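PDB 3K9T: putative polysaccharide biosynthesis protein with aminopeptidase-like domain from Clostridium acetobutylicum, which binds one zinc ion per subunit and probably acts in the biosynthesis of modified polysaccharides, with no peptidase activity expected despite its aminopeptidase-like domain. Local coordinates for residues H54-W65 / T228-E239. Sequence-based numbering, arbitrary orientation.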
# COMPACT_ATOMS: atom_id res chain seq x y z
N HIS A 54 41.76 13.90 -16.63
CA HIS A 54 42.44 12.61 -16.51
C HIS A 54 42.56 11.97 -17.88
O HIS A 54 41.68 12.12 -18.73
CB HIS A 54 41.68 11.67 -15.57
CG HIS A 54 41.69 12.09 -14.12
ND1 HIS A 54 42.60 11.60 -13.22
CD2 HIS A 54 40.90 12.95 -13.44
CE1 HIS A 54 42.39 12.15 -12.04
NE2 HIS A 54 41.36 12.98 -12.14
N GLU A 55 43.66 11.27 -18.11
CA GLU A 55 43.86 10.55 -19.37
C GLU A 55 44.27 9.12 -19.03
O GLU A 55 45.35 8.89 -18.49
CB GLU A 55 44.92 11.25 -20.24
CG GLU A 55 44.54 12.63 -20.74
CD GLU A 55 43.60 12.64 -21.93
OE1 GLU A 55 43.45 11.60 -22.59
OE2 GLU A 55 43.04 13.73 -22.25
N VAL A 56 43.38 8.16 -19.30
CA VAL A 56 43.66 6.75 -19.00
C VAL A 56 44.06 6.04 -20.29
O VAL A 56 43.33 6.08 -21.28
CB VAL A 56 42.43 6.07 -18.35
CG1 VAL A 56 42.78 4.66 -17.92
CG2 VAL A 56 41.96 6.92 -17.17
N LYS A 57 45.24 5.41 -20.28
CA LYS A 57 45.82 4.75 -21.46
C LYS A 57 44.92 3.68 -22.07
O LYS A 57 44.31 2.88 -21.38
CB LYS A 57 47.20 4.13 -21.14
CG LYS A 57 48.43 5.06 -21.38
CD LYS A 57 49.78 4.32 -21.23
N SER A 58 44.85 3.67 -23.39
CA SER A 58 44.16 2.59 -24.08
C SER A 58 44.76 1.27 -23.60
O SER A 58 45.98 1.16 -23.45
CB SER A 58 44.38 2.68 -25.58
OG SER A 58 43.83 3.84 -26.10
N GLY A 59 43.90 0.28 -23.39
CA GLY A 59 44.34 -1.04 -22.93
C GLY A 59 44.26 -1.21 -21.42
O GLY A 59 44.42 -2.31 -20.95
N THR A 60 44.03 -0.14 -20.68
CA THR A 60 43.90 -0.20 -19.23
C THR A 60 42.63 -0.97 -18.89
O THR A 60 41.56 -0.69 -19.47
CB THR A 60 43.80 1.23 -18.59
OG1 THR A 60 44.97 1.97 -18.93
CG2 THR A 60 43.63 1.20 -17.04
N LYS A 61 42.77 -1.92 -17.98
CA LYS A 61 41.67 -2.74 -17.53
C LYS A 61 40.92 -1.99 -16.44
O LYS A 61 41.48 -1.66 -15.40
CB LYS A 61 42.15 -4.13 -17.04
CG LYS A 61 41.92 -5.32 -18.04
CD LYS A 61 40.41 -5.81 -18.00
N VAL A 62 39.65 -1.70 -16.71
CA VAL A 62 38.80 -1.00 -15.77
C VAL A 62 37.64 -1.93 -15.43
O VAL A 62 36.67 -2.07 -16.18
CB VAL A 62 38.43 0.41 -16.32
CG1 VAL A 62 39.69 1.31 -16.21
CG2 VAL A 62 37.82 0.35 -17.81
N PHE A 63 37.79 -2.60 -14.28
CA PHE A 63 36.97 -3.76 -13.93
C PHE A 63 36.96 -4.70 -15.16
O PHE A 63 38.02 -4.99 -15.71
CB PHE A 63 35.55 -3.37 -13.45
CG PHE A 63 35.55 -2.52 -12.20
CD1 PHE A 63 36.30 -2.88 -11.07
CD2 PHE A 63 34.79 -1.37 -12.13
CE1 PHE A 63 36.28 -2.09 -9.92
CE2 PHE A 63 34.77 -0.58 -10.98
CZ PHE A 63 35.52 -0.94 -9.88
N ASP A 64 35.78 -5.10 -15.64
CA ASP A 64 35.68 -6.06 -16.74
C ASP A 64 35.94 -5.43 -18.08
O ASP A 64 36.08 -6.13 -19.07
CB ASP A 64 34.28 -6.72 -16.79
CG ASP A 64 34.27 -7.97 -17.63
OD1 ASP A 64 35.18 -8.81 -17.46
OD2 ASP A 64 33.36 -8.12 -18.48
N TRP A 65 36.04 -4.11 -18.11
CA TRP A 65 36.22 -3.42 -19.38
C TRP A 65 37.66 -3.08 -19.66
O TRP A 65 38.50 -3.10 -18.78
CB TRP A 65 35.37 -2.15 -19.42
CG TRP A 65 33.93 -2.40 -19.42
CD1 TRP A 65 33.20 -3.02 -18.44
CD2 TRP A 65 33.00 -2.04 -20.45
NE1 TRP A 65 31.87 -3.06 -18.79
CE2 TRP A 65 31.72 -2.46 -20.02
CE3 TRP A 65 33.11 -1.37 -21.67
CZ2 TRP A 65 30.58 -2.25 -20.77
CZ3 TRP A 65 31.96 -1.17 -22.44
CH2 TRP A 65 30.72 -1.61 -21.98
N THR A 228 29.13 5.11 -19.86
CA THR A 228 29.47 3.73 -19.64
C THR A 228 30.95 3.55 -19.38
O THR A 228 31.32 3.35 -18.24
CB THR A 228 28.89 2.77 -20.75
OG1 THR A 228 27.48 2.85 -20.66
CG2 THR A 228 29.26 1.30 -20.53
N ILE A 229 31.77 3.60 -20.42
CA ILE A 229 33.22 3.40 -20.27
C ILE A 229 33.88 4.42 -19.31
O ILE A 229 34.78 4.07 -18.51
CB ILE A 229 33.95 3.33 -21.65
CG1 ILE A 229 35.42 2.96 -21.46
CG2 ILE A 229 33.76 4.63 -22.46
CD1 ILE A 229 35.64 1.61 -20.72
N GLY A 230 33.40 5.66 -19.35
CA GLY A 230 33.91 6.71 -18.46
C GLY A 230 33.56 6.48 -17.01
O GLY A 230 34.43 6.49 -16.18
N SER A 231 32.29 6.23 -16.70
CA SER A 231 31.89 5.94 -15.31
C SER A 231 32.56 4.68 -14.75
O SER A 231 32.97 4.66 -13.58
CB SER A 231 30.37 5.86 -15.17
OG SER A 231 29.80 4.84 -15.96
N ILE A 232 32.70 3.65 -15.58
CA ILE A 232 33.41 2.41 -15.16
C ILE A 232 34.87 2.76 -14.86
O ILE A 232 35.38 2.40 -13.81
CB ILE A 232 33.30 1.28 -16.22
CG1 ILE A 232 31.83 0.88 -16.42
CG2 ILE A 232 34.11 0.03 -15.78
CD1 ILE A 232 31.59 -0.09 -17.58
N THR A 233 35.51 3.51 -15.76
CA THR A 233 36.88 3.97 -15.52
C THR A 233 37.02 4.76 -14.22
O THR A 233 37.96 4.53 -13.44
CB THR A 233 37.39 4.81 -16.68
OG1 THR A 233 37.34 4.01 -17.87
CG2 THR A 233 38.84 5.31 -16.41
N TRP A 234 36.08 5.67 -13.98
CA TRP A 234 36.15 6.48 -12.79
C TRP A 234 35.99 5.63 -11.54
O TRP A 234 36.77 5.77 -10.60
CB TRP A 234 35.13 7.60 -12.81
CG TRP A 234 35.27 8.48 -11.63
CD1 TRP A 234 36.14 9.54 -11.47
CD2 TRP A 234 34.58 8.35 -10.40
NE1 TRP A 234 36.01 10.09 -10.23
CE2 TRP A 234 35.07 9.37 -9.53
CE3 TRP A 234 33.61 7.46 -9.93
CZ2 TRP A 234 34.60 9.53 -8.23
CZ3 TRP A 234 33.13 7.63 -8.63
CH2 TRP A 234 33.63 8.66 -7.80
N LEU A 235 34.98 4.76 -11.54
CA LEU A 235 34.74 3.86 -10.40
C LEU A 235 35.98 2.98 -10.14
O LEU A 235 36.37 2.76 -9.00
CB LEU A 235 33.46 3.02 -10.59
CG LEU A 235 32.15 3.78 -10.45
CD1 LEU A 235 30.93 3.00 -10.93
CD2 LEU A 235 31.97 4.20 -8.99
N SER A 236 36.63 2.54 -11.21
CA SER A 236 37.78 1.64 -11.06
C SER A 236 38.96 2.39 -10.44
O SER A 236 39.84 1.79 -9.87
CB SER A 236 38.20 0.98 -12.41
OG SER A 236 38.93 1.87 -13.26
N ARG A 237 38.95 3.70 -10.56
CA ARG A 237 40.04 4.51 -10.03
C ARG A 237 39.71 5.18 -8.71
O ARG A 237 40.55 5.87 -8.16
CB ARG A 237 40.44 5.54 -11.10
CG ARG A 237 41.15 4.89 -12.31
CD ARG A 237 41.01 5.66 -13.60
NE ARG A 237 41.53 7.00 -13.47
CZ ARG A 237 42.81 7.33 -13.55
NH1 ARG A 237 43.75 6.41 -13.77
NH2 ARG A 237 43.16 8.60 -13.39
N ASN A 238 38.51 4.94 -8.17
CA ASN A 238 38.08 5.65 -6.96
C ASN A 238 37.30 4.78 -5.96
O ASN A 238 36.39 5.26 -5.27
CB ASN A 238 37.24 6.86 -7.41
CG ASN A 238 38.06 7.90 -8.14
OD1 ASN A 238 38.79 8.66 -7.52
ND2 ASN A 238 37.92 7.97 -9.47
N GLU A 239 37.64 3.50 -5.87
CA GLU A 239 36.92 2.60 -4.95
C GLU A 239 36.99 3.12 -3.51
O GLU A 239 36.01 3.05 -2.78
CB GLU A 239 37.40 1.15 -5.05
CG GLU A 239 37.10 0.49 -6.38
CD GLU A 239 37.28 -1.02 -6.35
OE1 GLU A 239 36.38 -1.73 -5.84
OE2 GLU A 239 38.31 -1.50 -6.85
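Ile232, on helix 229-237, presses its CD1 methyl over one face of the Trp65 indole, a CH-pi contact 3.3 Å from the centroid of the five-membered ring. Its branching serves both aromatics: the extended CG1-CD1 arm (chi2 172°) reaches the indole, while CG2, anti to the backbone N, meets Val62 O and Phe63 CD2. Ser236, small enough to pack close to a ring face, sets CB over the centre of Phe63, 4.0 Å from its centroid; the Glu239 carboxylate meets that ring at its edge, the planes 85° apart. On strand 61-62, Val62 CG2 packs 3.8 Å from Ile229 CD1, which also reaches Trp65 CB. Val56 CG2 touches Thr233 CG2 tip to tip and covers one face of the Arg237 guanidinium, where a methyl suits because the N-H groups lie in the plane. Arg237 NH2 gives His54 ND1 a weak, bent bond (3.1 Å, 130°).

A type II' turn, closed by backbone bonds both ways between Val62 and Trp65, puts both aromatics on one hairpin. Thr233 OG1 and Ser236 OG bond back to Ile229 O and Thr233 O, satisfying hydroxyls beside valine. Arg237 NE is hydrogen-bonded to Tyr169 OH. Cohesion is thus mainly apolar, while Trp65 NE1, bonded to Glu367 O, and Glu239, salt-bridged to Lys365, extend it to the second subunit.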